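PDB 4MNR: peptidoglycan glycosyltransferase from Eggerthella lenta, which belongs to the penicillin-binding protein family and combines a dimerisation-type domain with a transpeptidase domain of the beta-lactamase-like fold. Local coordinates for residues A[81-85]-A[104-109]; A[254-258]-A[282-288]; A[419-425]-A[450-456]. All coordinates share one frame; numbering follows the deposited sequence.

Interaction 1: A[81-85]-A[104-109]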
ATOM      1  N   ASP A  81       9.037  22.977  10.348  1.00 21.85           N
ATOM      2  CA  ASP A  81       9.751  23.580  11.468  1.00 28.47           C
ATOM      3  C   ASP A  81      11.252  23.277  11.465  1.00 24.85           C
ATOM      4  O   ASP A  81      12.066  24.170  11.716  1.00 27.50           O
ATOM      5  CB  ASP A  81       9.115  23.168  12.798  1.00 36.52           C
ATOM      6  CG  ASP A  81       7.746  23.791  13.001  1.00 47.36           C
ATOM      7  OD1 ASP A  81       7.497  24.879  12.432  1.00 50.07           O
ATOM      8  OD2 ASP A  81       6.920  23.195  13.724  1.00 53.31           O
ATOM      9  N   THR A  82      11.620  22.035  11.174  1.00 23.35           N
ATOM     10  CA  THR A  82      13.035  21.683  11.150  1.00 26.27           C
ATOM     11  C   THR A  82      13.720  22.261   9.915  1.00 24.36           C
ATOM     12  O   THR A  82      14.875  22.675   9.976  1.00 22.93           O
ATOM     13  CB  THR A  82      13.260  20.163  11.181  1.00 32.62           C
ATOM     14  OG1 THR A  82      12.164  19.526  11.846  1.00 42.15           O
ATOM     15  CG2 THR A  82      14.548  19.848  11.927  1.00 31.86           C
ATOM     16  N   LEU A  83      12.998  22.295   8.800  1.00 19.33           N
ATOM     17  CA  LEU A  83      13.573  22.782   7.547  1.00 19.48           C
ATOM     18  C   LEU A  83      13.769  24.290   7.566  1.00 21.43           C
ATOM     19  O   LEU A  83      14.723  24.803   6.988  1.00 22.15           O
ATOM     20  CB  LEU A  83      12.681  22.393   6.365  1.00 18.29           C
ATOM     21  CG  LEU A  83      12.694  20.907   6.016  1.00 16.48           C
ATOM     22  CD1 LEU A  83      11.503  20.556   5.142  1.00 16.50           C
ATOM     23  CD2 LEU A  83      14.016  20.577   5.312  1.00 16.89           C
ATOM     24  N   LYS A  84      12.856  24.990   8.232  1.00 24.83           N
ATOM     25  CA  LYS A  84      12.883  26.446   8.301  1.00 32.03           C
ATOM     26  C   LYS A  84      14.075  26.957   9.103  1.00 36.84           C
ATOM     27  O   LYS A  84      14.784  27.869   8.678  1.00 38.40           O
ATOM     28  CB  LYS A  84      11.605  26.943   8.972  1.00 37.08           C
ATOM     29  CG  LYS A  84      10.829  27.962   8.183  1.00 44.53           C
ATOM     30  CD  LYS A  84       9.462  28.166   8.812  1.00 51.04           C
ATOM     31  CE  LYS A  84       9.576  28.347  10.320  1.00 56.54           C
ATOM     32  NZ  LYS A  84       8.247  28.515  10.973  1.00 59.47           N
ATOM     33  N   GLY A  85      14.277  26.372  10.278  1.00 37.90           N
ATOM     34  CA  GLY A  85      15.329  26.817  11.174  1.00 46.90           C
ATOM     35  C   GLY A  85      14.961  28.103  11.888  1.00 52.02           C
ATOM     36  O   GLY A  85      13.784  28.369  12.135  1.00 54.67           O
ATOM     37  N   THR A 104      20.159  31.887  11.027  1.00 53.38           N
ATOM     38  CA  THR A 104      20.672  30.526  11.111  1.00 50.96           C
ATOM     39  C   THR A 104      19.914  29.600  10.162  1.00 47.41           C
ATOM     40  O   THR A 104      18.682  29.579  10.147  1.00 46.24           O
ATOM     41  CB  THR A 104      20.582  29.968  12.545  1.00 55.03           C
ATOM     42  OG1 THR A 104      19.209  29.776  12.902  1.00 59.53           O
ATOM     43  CG2 THR A 104      21.235  30.928  13.535  1.00 55.77           C
ATOM     44  N   ALA A 105      20.663  28.840   9.371  1.00 41.65           N
ATOM     45  CA  ALA A 105      20.084  27.945   8.378  1.00 36.80           C
ATOM     46  C   ALA A 105      19.187  26.890   9.012  1.00 33.36           C
ATOM     47  O   ALA A 105      19.294  26.596  10.202  1.00 32.04           O
ATOM     48  CB  ALA A 105      21.188  27.282   7.562  1.00 35.84           C
ATOM     49  N   GLY A 106      18.294  26.326   8.207  1.00 27.12           N
ATOM     50  CA  GLY A 106      17.459  25.227   8.648  1.00 24.56           C
ATOM     51  C   GLY A 106      18.211  23.914   8.567  1.00 24.96           C
ATOM     52  O   GLY A 106      19.342  23.860   8.086  1.00 27.44           O
ATOM     53  N   ASN A 107      17.572  22.848   9.036  1.00 21.80           N
ATOM     54  CA  ASN A 107      18.195  21.538   9.075  1.00 22.82           C
ATOM     55  C   ASN A 107      17.894  20.728   7.820  1.00 22.14           C
ATOM     56  O   ASN A 107      16.876  20.933   7.171  1.00 19.74           O
ATOM     57  CB  ASN A 107      17.730  20.780  10.320  1.00 22.34           C
ATOM     58  CG  ASN A 107      18.086  21.508  11.605  1.00 28.82           C
ATOM     59  OD1 ASN A 107      19.226  21.918  11.797  1.00 28.61           O
ATOM     60  ND2 ASN A 107      17.105  21.696  12.478  1.00 31.48           N
ATOM     61  N   ASP A 108      18.792  19.813   7.483  1.00 18.43           N
ATOM     62  CA  ASP A 108      18.652  19.001   6.289  1.00 18.06           C
ATOM     63  C   ASP A 108      17.974  17.694   6.650  1.00 17.03           C
ATOM     64  O   ASP A 108      18.306  17.064   7.657  1.00 18.07           O
ATOM     65  CB  ASP A 108      20.019  18.718   5.661  1.00 18.79           C
ATOM     66  CG  ASP A 108      20.716  19.975   5.167  1.00 32.16           C
ATOM     67  OD1 ASP A 108      20.031  20.969   4.827  1.00 29.20           O
ATOM     68  OD2 ASP A 108      21.963  19.965   5.118  1.00 35.17           O
ATOM     69  N   VAL A 109      17.024  17.286   5.817  1.00 14.55           N
ATOM     70  CA  VAL A 109      16.233  16.088   6.068  1.00 15.85           C
ATOM     71  C   VAL A 109      16.594  14.994   5.071  1.00 15.36           C
ATOM     72  O   VAL A 109      16.555  15.224   3.864  1.00 17.18           O
ATOM     73  CB  VAL A 109      14.736  16.416   5.949  1.00 14.49           C
ATOM     74  CG1 VAL A 109      13.896  15.142   6.008  1.00 16.11           C
ATOM     75  CG2 VAL A 109      14.330  17.371   7.054  1.00 16.48           C
TER

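Interaction 2: A[254-258]-A[282-288]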
ATOM      1  N   ALA A 254     -18.583 -12.641  11.832  1.00 16.33           N
ATOM      2  CA  ALA A 254     -18.251 -11.221  11.801  1.00 15.48           C
ATOM      3  C   ALA A 254     -17.232 -10.817  12.866  1.00 14.66           C
ATOM      4  O   ALA A 254     -16.294 -10.076  12.571  1.00 14.60           O
ATOM      5  CB  ALA A 254     -19.527 -10.382  11.932  1.00 19.24           C
ATOM      6  N   ASP A 255     -17.418 -11.295  14.100  1.00 16.56           N
ATOM      7  CA  ASP A 255     -16.516 -10.921  15.196  1.00 18.31           C
ATOM      8  C   ASP A 255     -15.065 -11.233  14.841  1.00 15.53           C
ATOM      9  O   ASP A 255     -14.184 -10.373  14.973  1.00 14.88           O
ATOM     10  CB  ASP A 255     -16.892 -11.640  16.495  1.00 22.88           C
ATOM     11  CG  ASP A 255     -18.229 -11.187  17.057  1.00 37.02           C
ATOM     12  OD1 ASP A 255     -18.521  -9.973  17.029  1.00 36.40           O
ATOM     13  OD2 ASP A 255     -18.989 -12.056  17.535  1.00 47.23           O
ATOM     14  N   LYS A 256     -14.821 -12.452  14.360  1.00 17.53           N
ATOM     15  CA  LYS A 256     -13.453 -12.873  14.029  1.00 16.45           C
ATOM     16  C   LYS A 256     -12.905 -12.141  12.813  1.00 11.98           C
ATOM     17  O   LYS A 256     -11.723 -11.803  12.777  1.00 15.62           O
ATOM     18  CB  LYS A 256     -13.386 -14.380  13.760  1.00 16.81           C
ATOM     19  CG  LYS A 256     -13.366 -15.267  14.990  1.00 23.71           C
ATOM     20  CD  LYS A 256     -13.066 -16.712  14.584  1.00 26.87           C
ATOM     21  CE  LYS A 256     -13.012 -17.642  15.786  1.00 33.78           C
ATOM     22  NZ  LYS A 256     -14.357 -17.844  16.388  1.00 38.19           N
ATOM     23  N   LEU A 257     -13.743 -11.899  11.805  1.00 10.79           N
ATOM     24  CA  LEU A 257     -13.218 -11.249  10.609  1.00 12.32           C
ATOM     25  C   LEU A 257     -12.834  -9.805  10.928  1.00 13.19           C
ATOM     26  O   LEU A 257     -11.779  -9.331  10.514  1.00 13.43           O
ATOM     27  CB  LEU A 257     -14.192 -11.324   9.425  1.00 13.99           C
ATOM     28  CG  LEU A 257     -13.661 -10.618   8.168  1.00 16.38           C
ATOM     29  CD1 LEU A 257     -12.383 -11.285   7.631  1.00 19.95           C
ATOM     30  CD2 LEU A 257     -14.725 -10.546   7.082  1.00 19.55           C
ATOM     31  N   VAL A 258     -13.683  -9.113  11.679  1.00 14.11           N
ATOM     32  CA  VAL A 258     -13.393  -7.729  12.017  1.00 12.57           C
ATOM     33  C   VAL A 258     -12.164  -7.642  12.931  1.00 14.85           C
ATOM     34  O   VAL A 258     -11.288  -6.799  12.728  1.00 15.76           O
ATOM     35  CB  VAL A 258     -14.605  -7.019  12.624  1.00 15.79           C
ATOM     36  CG1 VAL A 258     -14.221  -5.613  13.067  1.00 20.15           C
ATOM     37  CG2 VAL A 258     -15.731  -6.976  11.587  1.00 18.14           C
ATOM     38  N   PRO A 282     -16.205  -2.520   8.489  1.00 16.12           N
ATOM     39  CA  PRO A 282     -17.491  -2.337   9.166  1.00 19.00           C
ATOM     40  C   PRO A 282     -17.432  -2.877  10.588  1.00 18.42           C
ATOM     41  O   PRO A 282     -16.533  -3.659  10.914  1.00 16.86           O
ATOM     42  CB  PRO A 282     -18.451  -3.206   8.345  1.00 20.03           C
ATOM     43  CG  PRO A 282     -17.790  -3.389   7.033  1.00 17.42           C
ATOM     44  CD  PRO A 282     -16.308  -3.378   7.301  1.00 17.10           C
ATOM     45  N   SER A 283     -18.386  -2.474  11.420  1.00 18.99           N
ATOM     46  CA  SER A 283     -18.488  -3.027  12.759  1.00 20.55           C
ATOM     47  C   SER A 283     -18.933  -4.480  12.654  1.00 19.34           C
ATOM     48  O   SER A 283     -19.575  -4.872  11.676  1.00 17.64           O
ATOM     49  CB  SER A 283     -19.495  -2.229  13.595  1.00 22.55           C
ATOM     50  OG  SER A 283     -20.820  -2.407  13.122  1.00 22.56           O
ATOM     51  N   ALA A 284     -18.587  -5.284  13.654  1.00 19.37           N
ATOM     52  CA  ALA A 284     -19.059  -6.661  13.691  1.00 19.56           C
ATOM     53  C   ALA A 284     -20.582  -6.682  13.742  1.00 21.66           C
ATOM     54  O   ALA A 284     -21.213  -7.563  13.162  1.00 21.71           O
ATOM     55  CB  ALA A 284     -18.471  -7.401  14.882  1.00 22.51           C
ATOM     56  N   GLU A 285     -21.167  -5.695  14.424  1.00 22.03           N
ATOM     57  CA  GLU A 285     -22.619  -5.576  14.518  1.00 26.10           C
ATOM     58  C   GLU A 285     -23.285  -5.433  13.150  1.00 24.73           C
ATOM     59  O   GLU A 285     -24.278  -6.104  12.868  1.00 24.47           O
ATOM     60  CB  GLU A 285     -23.013  -4.400  15.417  1.00 35.08           C
ATOM     61  CG  GLU A 285     -22.901  -4.681  16.911  1.00 48.47           C
ATOM     62  CD  GLU A 285     -23.299  -3.483  17.765  1.00 62.48           C
ATOM     63  OE1 GLU A 285     -23.576  -2.405  17.194  1.00 66.92           O
ATOM     64  OE2 GLU A 285     -23.338  -3.621  19.008  1.00 67.19           O
ATOM     65  N   ASP A 286     -22.738  -4.568  12.299  1.00 23.37           N
ATOM     66  CA  ASP A 286     -23.263  -4.413  10.941  1.00 24.34           C
ATOM     67  C   ASP A 286     -23.052  -5.651  10.065  1.00 23.93           C
ATOM     68  O   ASP A 286     -23.934  -6.028   9.299  1.00 24.54           O
ATOM     69  CB  ASP A 286     -22.695  -3.156  10.261  1.00 30.47           C
ATOM     70  CG  ASP A 286     -23.427  -1.885  10.672  1.00 34.57           C
ATOM     71  OD1 ASP A 286     -24.624  -1.973  11.024  1.00 40.22           O
ATOM     72  OD2 ASP A 286     -22.816  -0.795  10.635  1.00 29.59           O
ATOM     73  N   LEU A 287     -21.888  -6.286  10.159  1.00 18.03           N
ATOM     74  CA  LEU A 287     -21.643  -7.472   9.348  1.00 16.74           C
ATOM     75  C   LEU A 287     -22.500  -8.653   9.763  1.00 20.14           C
ATOM     76  O   LEU A 287     -22.841  -9.503   8.937  1.00 23.11           O
ATOM     77  CB  LEU A 287     -20.170  -7.875   9.402  1.00 20.53           C
ATOM     78  CG  LEU A 287     -19.240  -7.022   8.554  1.00 17.58           C
ATOM     79  CD1 LEU A 287     -17.828  -7.612   8.530  1.00 18.61           C
ATOM     80  CD2 LEU A 287     -19.812  -6.925   7.154  1.00 15.67           C
ATOM     81  N   GLN A 288     -22.805  -8.728  11.051  1.00 21.20           N
ATOM     82  CA  GLN A 288     -23.676  -9.778  11.576  1.00 26.74           C
ATOM     83  C   GLN A 288     -25.043  -9.734  10.912  1.00 28.49           C
ATOM     84  O   GLN A 288     -25.672 -10.769  10.692  1.00 33.08           O
ATOM     85  CB  GLN A 288     -23.820  -9.648  13.093  1.00 33.41           C
ATOM     86  CG  GLN A 288     -22.809 -10.485  13.848  1.00 44.42           C
ATOM     87  CD  GLN A 288     -22.639 -10.046  15.288  1.00 50.48           C
ATOM     88  OE1 GLN A 288     -21.567 -10.207  15.872  1.00 52.59           O
ATOM     89  NE2 GLN A 288     -23.697  -9.486  15.871  1.00 52.43           N
TER

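Interaction 3: A[419-425]-A[450-456]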
ATOM      1  N   PRO A 419      13.214 -12.116  -1.020  1.00 12.29           N
ATOM      2  CA  PRO A 419      13.016 -13.533  -1.354  1.00 13.18           C
ATOM      3  C   PRO A 419      11.965 -14.126  -0.419  1.00 20.47           C
ATOM      4  O   PRO A 419      11.885 -13.732   0.745  1.00 21.05           O
ATOM      5  CB  PRO A 419      14.395 -14.165  -1.073  1.00 14.74           C
ATOM      6  CG  PRO A 419      15.355 -13.013  -1.098  1.00 16.68           C
ATOM      7  CD  PRO A 419      14.582 -11.862  -0.530  1.00 13.25           C
ATOM      8  N   ALA A 420      11.168 -15.054  -0.924  1.00 13.69           N
ATOM      9  CA  ALA A 420      10.049 -15.605  -0.160  1.00 15.86           C
ATOM     10  C   ALA A 420      10.413 -16.156   1.228  1.00 18.70           C
ATOM     11  O   ALA A 420       9.676 -15.946   2.181  1.00 18.04           O
ATOM     12  CB  ALA A 420       9.323 -16.658  -0.980  1.00 16.00           C
ATOM     13  N   GLU A 421      11.543 -16.850   1.362  1.00 16.75           N
ATOM     14  CA  GLU A 421      11.842 -17.505   2.641  1.00 19.21           C
ATOM     15  C   GLU A 421      12.169 -16.532   3.784  1.00 25.18           C
ATOM     16  O   GLU A 421      11.842 -16.800   4.942  1.00 30.81           O
ATOM     17  CB  GLU A 421      12.948 -18.561   2.481  1.00 22.94           C
ATOM     18  CG  GLU A 421      13.223 -19.367   3.746  1.00 34.12           C
ATOM     19  CD  GLU A 421      11.984 -20.075   4.302  1.00 42.81           C
ATOM     20  OE1 GLU A 421      11.929 -20.288   5.533  1.00 50.97           O
ATOM     21  OE2 GLU A 421      11.076 -20.434   3.517  1.00 38.46           O
ATOM     22  N   ASP A 422      12.796 -15.406   3.452  1.00 19.97           N
ATOM     23  CA  ASP A 422      13.158 -14.386   4.436  1.00 19.47           C
ATOM     24  C   ASP A 422      13.216 -13.045   3.713  1.00 16.47           C
ATOM     25  O   ASP A 422      14.290 -12.586   3.307  1.00 17.03           O
ATOM     26  CB  ASP A 422      14.517 -14.719   5.071  1.00 26.97           C
ATOM     27  CG  ASP A 422      14.962 -13.691   6.101  1.00 37.09           C
ATOM     28  OD1 ASP A 422      16.173 -13.662   6.410  1.00 38.59           O
ATOM     29  OD2 ASP A 422      14.118 -12.911   6.599  1.00 31.47           O
ATOM     30  N   PRO A 423      12.053 -12.413   3.517  1.00 15.23           N
ATOM     31  CA  PRO A 423      11.999 -11.279   2.588  1.00 12.78           C
ATOM     32  C   PRO A 423      12.800 -10.051   2.991  1.00 12.85           C
ATOM     33  O   PRO A 423      12.911  -9.739   4.181  1.00 16.10           O
ATOM     34  CB  PRO A 423      10.502 -10.940   2.535  1.00 14.72           C
ATOM     35  CG  PRO A 423       9.831 -12.244   2.876  1.00 14.63           C
ATOM     36  CD  PRO A 423      10.709 -12.885   3.901  1.00 14.58           C
ATOM     37  N   ARG A 424      13.356  -9.375   1.987  1.00 12.92           N
ATOM     38  CA  ARG A 424      14.107  -8.143   2.180  1.00 14.86           C
ATOM     39  C   ARG A 424      13.354  -6.951   1.623  1.00 11.17           C
ATOM     40  O   ARG A 424      13.749  -5.796   1.839  1.00 16.09           O
ATOM     41  CB  ARG A 424      15.467  -8.243   1.482  1.00 16.23           C
ATOM     42  CG  ARG A 424      16.381  -9.327   2.033  1.00 23.73           C
ATOM     43  CD  ARG A 424      16.841  -8.967   3.426  1.00 30.68           C
ATOM     44  NE  ARG A 424      17.675 -10.016   4.006  1.00 44.30           N
ATOM     45  CZ  ARG A 424      17.243 -10.901   4.898  1.00 50.34           C
ATOM     46  NH1 ARG A 424      15.984 -10.856   5.319  1.00 53.21           N
ATOM     47  NH2 ARG A 424      18.070 -11.824   5.375  1.00 54.32           N
ATOM     48  N   VAL A 425      12.264  -7.219   0.902  1.00 10.11           N
ATOM     49  CA  VAL A 425      11.475  -6.159   0.295  1.00 10.37           C
ATOM     50  C   VAL A 425      10.024  -6.598   0.153  1.00 10.53           C
ATOM     51  O   VAL A 425       9.756  -7.771  -0.094  1.00  9.68           O
ATOM     52  CB  VAL A 425      12.042  -5.748  -1.091  1.00 15.56           C
ATOM     53  CG1 VAL A 425      12.038  -6.910  -2.057  1.00 18.83           C
ATOM     54  CG2 VAL A 425      11.257  -4.600  -1.666  1.00 17.43           C
ATOM     55  N   ALA A 450      14.360  -3.492  -6.981  1.00 11.50           N
ATOM     56  CA  ALA A 450      14.712  -3.511  -5.561  1.00 13.24           C
ATOM     57  C   ALA A 450      15.767  -4.586  -5.256  1.00 13.71           C
ATOM     58  O   ALA A 450      16.730  -4.321  -4.538  1.00 13.99           O
ATOM     59  CB  ALA A 450      13.477  -3.704  -4.694  1.00 10.35           C
ATOM     60  N   LEU A 451      15.602  -5.785  -5.814  1.00 12.38           N
ATOM     61  CA  LEU A 451      16.570  -6.863  -5.562  1.00 13.60           C
ATOM     62  C   LEU A 451      17.931  -6.560  -6.175  1.00 16.05           C
ATOM     63  O   LEU A 451      18.968  -6.897  -5.608  1.00 16.81           O
ATOM     64  CB  LEU A 451      16.038  -8.206  -6.074  1.00 12.83           C
ATOM     65  CG  LEU A 451      14.787  -8.649  -5.318  1.00 16.58           C
ATOM     66  CD1 LEU A 451      14.053  -9.719  -6.103  1.00 17.54           C
ATOM     67  CD2 LEU A 451      15.164  -9.174  -3.944  1.00 18.68           C
ATOM     68  N   GLU A 452      17.933  -5.917  -7.340  1.00 14.08           N
ATOM     69  CA  GLU A 452      19.197  -5.502  -7.955  1.00 14.69           C
ATOM     70  C   GLU A 452      19.938  -4.469  -7.095  1.00 15.30           C
ATOM     71  O   GLU A 452      21.162  -4.569  -6.897  1.00 17.71           O
ATOM     72  CB  GLU A 452      18.937  -4.938  -9.351  1.00 20.83           C
ATOM     73  CG  GLU A 452      18.533  -5.980 -10.379  1.00 25.98           C
ATOM     74  CD  GLU A 452      18.008  -5.360 -11.667  1.00 33.22           C
ATOM     75  OE1 GLU A 452      17.833  -4.120 -11.717  1.00 33.08           O
ATOM     76  OE2 GLU A 452      17.771  -6.119 -12.629  1.00 35.24           O
ATOM     77  N   VAL A 453      19.193  -3.474  -6.609  1.00 14.38           N
ATOM     78  CA  VAL A 453      19.753  -2.400  -5.791  1.00 15.11           C
ATOM     79  C   VAL A 453      20.350  -2.973  -4.513  1.00 17.63           C
ATOM     80  O   VAL A 453      21.444  -2.576  -4.084  1.00 19.91           O
ATOM     81  CB  VAL A 453      18.672  -1.353  -5.461  1.00 16.66           C
ATOM     82  CG1 VAL A 453      19.118  -0.453  -4.315  1.00 20.82           C
ATOM     83  CG2 VAL A 453      18.342  -0.549  -6.707  1.00 17.16           C
ATOM     84  N   GLN A 454      19.647  -3.946  -3.941  1.00 16.58           N
ATOM     85  CA  GLN A 454      20.079  -4.602  -2.709  1.00 20.97           C
ATOM     86  C   GLN A 454      21.201  -5.624  -2.934  1.00 24.78           C
ATOM     87  O   GLN A 454      21.765  -6.156  -1.978  1.00 27.27           O
ATOM     88  CB  GLN A 454      18.878  -5.251  -2.002  1.00 19.27           C
ATOM     89  CG  GLN A 454      17.827  -4.253  -1.491  1.00 20.02           C
ATOM     90  CD  GLN A 454      16.612  -4.937  -0.883  1.00 28.99           C
ATOM     91  OE1 GLN A 454      16.414  -6.138  -1.063  1.00 32.34           O
ATOM     92  NE2 GLN A 454      15.787  -4.172  -0.163  1.00 23.37           N
ATOM     93  N   GLY A 455      21.531  -5.898  -4.194  1.00 20.29           N
ATOM     94  CA  GLY A 455      22.635  -6.780  -4.509  1.00 18.84           C
ATOM     95  C   GLY A 455      22.308  -8.256  -4.695  1.00 19.94           C
ATOM     96  O   GLY A 455      23.201  -9.051  -4.995  1.00 23.76           O
ATOM     97  N   LEU A 456      21.039  -8.626  -4.530  1.00 17.23           N
ATOM     98  CA  LEU A 456      20.646 -10.039  -4.604  1.00 24.22           C
ATOM     99  C   LEU A 456      20.548 -10.533  -6.038  1.00 27.87           C
ATOM    100  O   LEU A 456      20.597 -11.733  -6.296  1.00 31.04           O
ATOM    101  CB  LEU A 456      19.328 -10.269  -3.868  1.00 23.69           C
ATOM    102  CG  LEU A 456      19.432 -10.016  -2.368  1.00 23.22           C
ATOM    103  CD1 LEU A 456      18.045  -9.865  -1.746  1.00 22.64           C
ATOM    104  CD2 LEU A 456      20.193 -11.149  -1.717  1.00 25.80           C
TER

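Interaction 1: A[81-85]-A[104-109]
Gly-85 and Gly-106 bring the two backbones within 3.7 Å of each other, CA to CA, where the last turn of helix 80-84 rests on the loop leading into strand 108-111, and the backbone N of Asn-107 donates a hydrogen bond of 2.9 Å to Thr-82 O. That bond is nearly straight, with 165° at the hydrogen, and its donor lies 20° off the carbonyl plane. One residue on in the helix and one back in the loop, Leu-83 O receives a CA-H...O contact from Gly-106 CA at 3.2 Å. With no side chain on Gly-106, its CA can sit directly against this carbonyl. Gly-85 adds a positive phi as the chain leaves the helix, and its CA lies against Gly-106 CA and near Ala-105 O.

Beside the hydrogen bond, the methyl CG2 of Thr-82 presses against the amide end of Asn-107, 3.2 Å from ND2, the two side chains crossing at about a right angle. The Asn-107 side chain has CG anti to the carbonyl carbon (chi1 -60°), which puts its CB beside the Thr-82 carbonyl oxygen and its ND2 against the methyl. Deeper in, Leu-83 swings its CD2 branch back toward the strand, where it meets Val-109 CG2 at 3.7 Å and also borders Asn-107 O. No partner for this buried oxygen is found in the model. Val-346 of strand 343-347 touches both Thr-82 and Asn-107, and Val-109 pairs through its backbone with Thr-29 and Ala-31. The arrangement is a helix C-terminus docked on the entry to a strand of a mixed sheet, within the region assigned to the penicillin-binding protein dimerisation family.

Interaction 2: A[254-258]-A[282-288]
Ala-254 lies against the first turn of helix 284-289, its CB 3.6 Å from Leu-287 CB and 3.5 Å from Ala-284 O. The short helical segments run at 133° to one another, and their axes come within 8.8 Å, a spacing that suits the two small alanines facing each other near the crossing. One turn on from Ala-254, Val-258 extends the apolar strip: its CG2 branch, anti to the carbonyl carbon, touches Leu-287 CD1 at 3.8 Å and also packs on Pro-282 O. That carbonyl oxygen is buried here and has no partner in the model. Leu-294 of helix 291-298 touches Leu-287 as well as Leu-257, continuing the apolar layer.

The outer margin is polar and open to solvent, with less surface buried per residue. There Asp-255 OD1 lies 3.4 Å from the methyl of Ala-284, while the aliphatic CG of Gln-288 passes over Ala-254 CB at 3.8 Å. Asp-255 and Gln-288 are both exposed residues.

Ser-283 shapes the second helix from its N-cap position, its OG accepting a 3.0 Å hydrogen bond from Asp-286 N; outside the contact, Ser-313 OG bonds to both Ser-283 N and Asp-286 OD2. With no clear hydrogen bond across the segments, the chemistry implies that close apolar packing joins the helices, while the serine bond caps the second helix and Asp-255 and Gln-288 border the exposed edge.

Interaction 3: A[419-425]-A[450-456]
Gln-454 NE2 donates a 3.3 Å hydrogen bond to Arg-424 O, the one clear polar bond across the contact. It approaches from above the carbonyl plane, well away from a lone-pair direction, while OE1 of the same amide rests 3.4 Å from Arg-424 CB. Leu-456 CD1 lies 4.2 Å from both Arg-424 CG and Pro-419 CD, crossing each side chain at about a right angle. A Schellman motif at Gly-455, with positive phi, turns the chain at the end of the helix ahead of Leu-456.

Arg-424 NH2 also bonds to Asp-422 OD1 at 2.8 Å, a salt bridge within the loop that holds the guanidinium back on its own segment. The nitrogen comes from above the carboxylate plane, 54° out of it, and a weaker bond from NH1 to Asp-422 OD2 adds a second link. A bend at chi2 (-69°) carries the charged end back over its own loop, and CB and CG are the atoms that meet Gln-454 and Leu-456.

The buried side is apolar: Val-425 CG2 meets Ala-450 CB at 3.9 Å, and CG1 faces Leu-451 CD2. Ile-117 of helix 115-125 also touches Ala-450. On the loop side, Arg-424 and Val-425 both pair with Ala-418 in a classic beta bulge at the start of strand 425-431. The contact thus holds the C-terminal helix against a hairpin turn through one long hydrogen bond from a side-chain amide and loose apolar contacts, while the arginine's charge is probably balanced in large part by Asp-422, with a long, weak pairing to Asp-138.

The three contacts are partly buried and separate, with no atoms closer than about 18 Å between any two; they follow one another along the chain and share no helix or strand. Interaction 1 stands apart at the dimerisation-type region, where a helix end meets the mixed sheet; interaction 2 joins two helices of the transpeptidase domain; interaction 3 sets the C-terminal helix beside a turn of the five-stranded antiparallel sheet. Chemistry follows these settings. Interaction 1 combines a backbone hydrogen bond and close glycine backbones with Thr, Leu, Asn and Val side chains, whereas interaction 2 relies on apolar side chains. Interaction 3 pairs a side-chain-to-backbone hydrogen bond with apolar contacts and an exposed arginine.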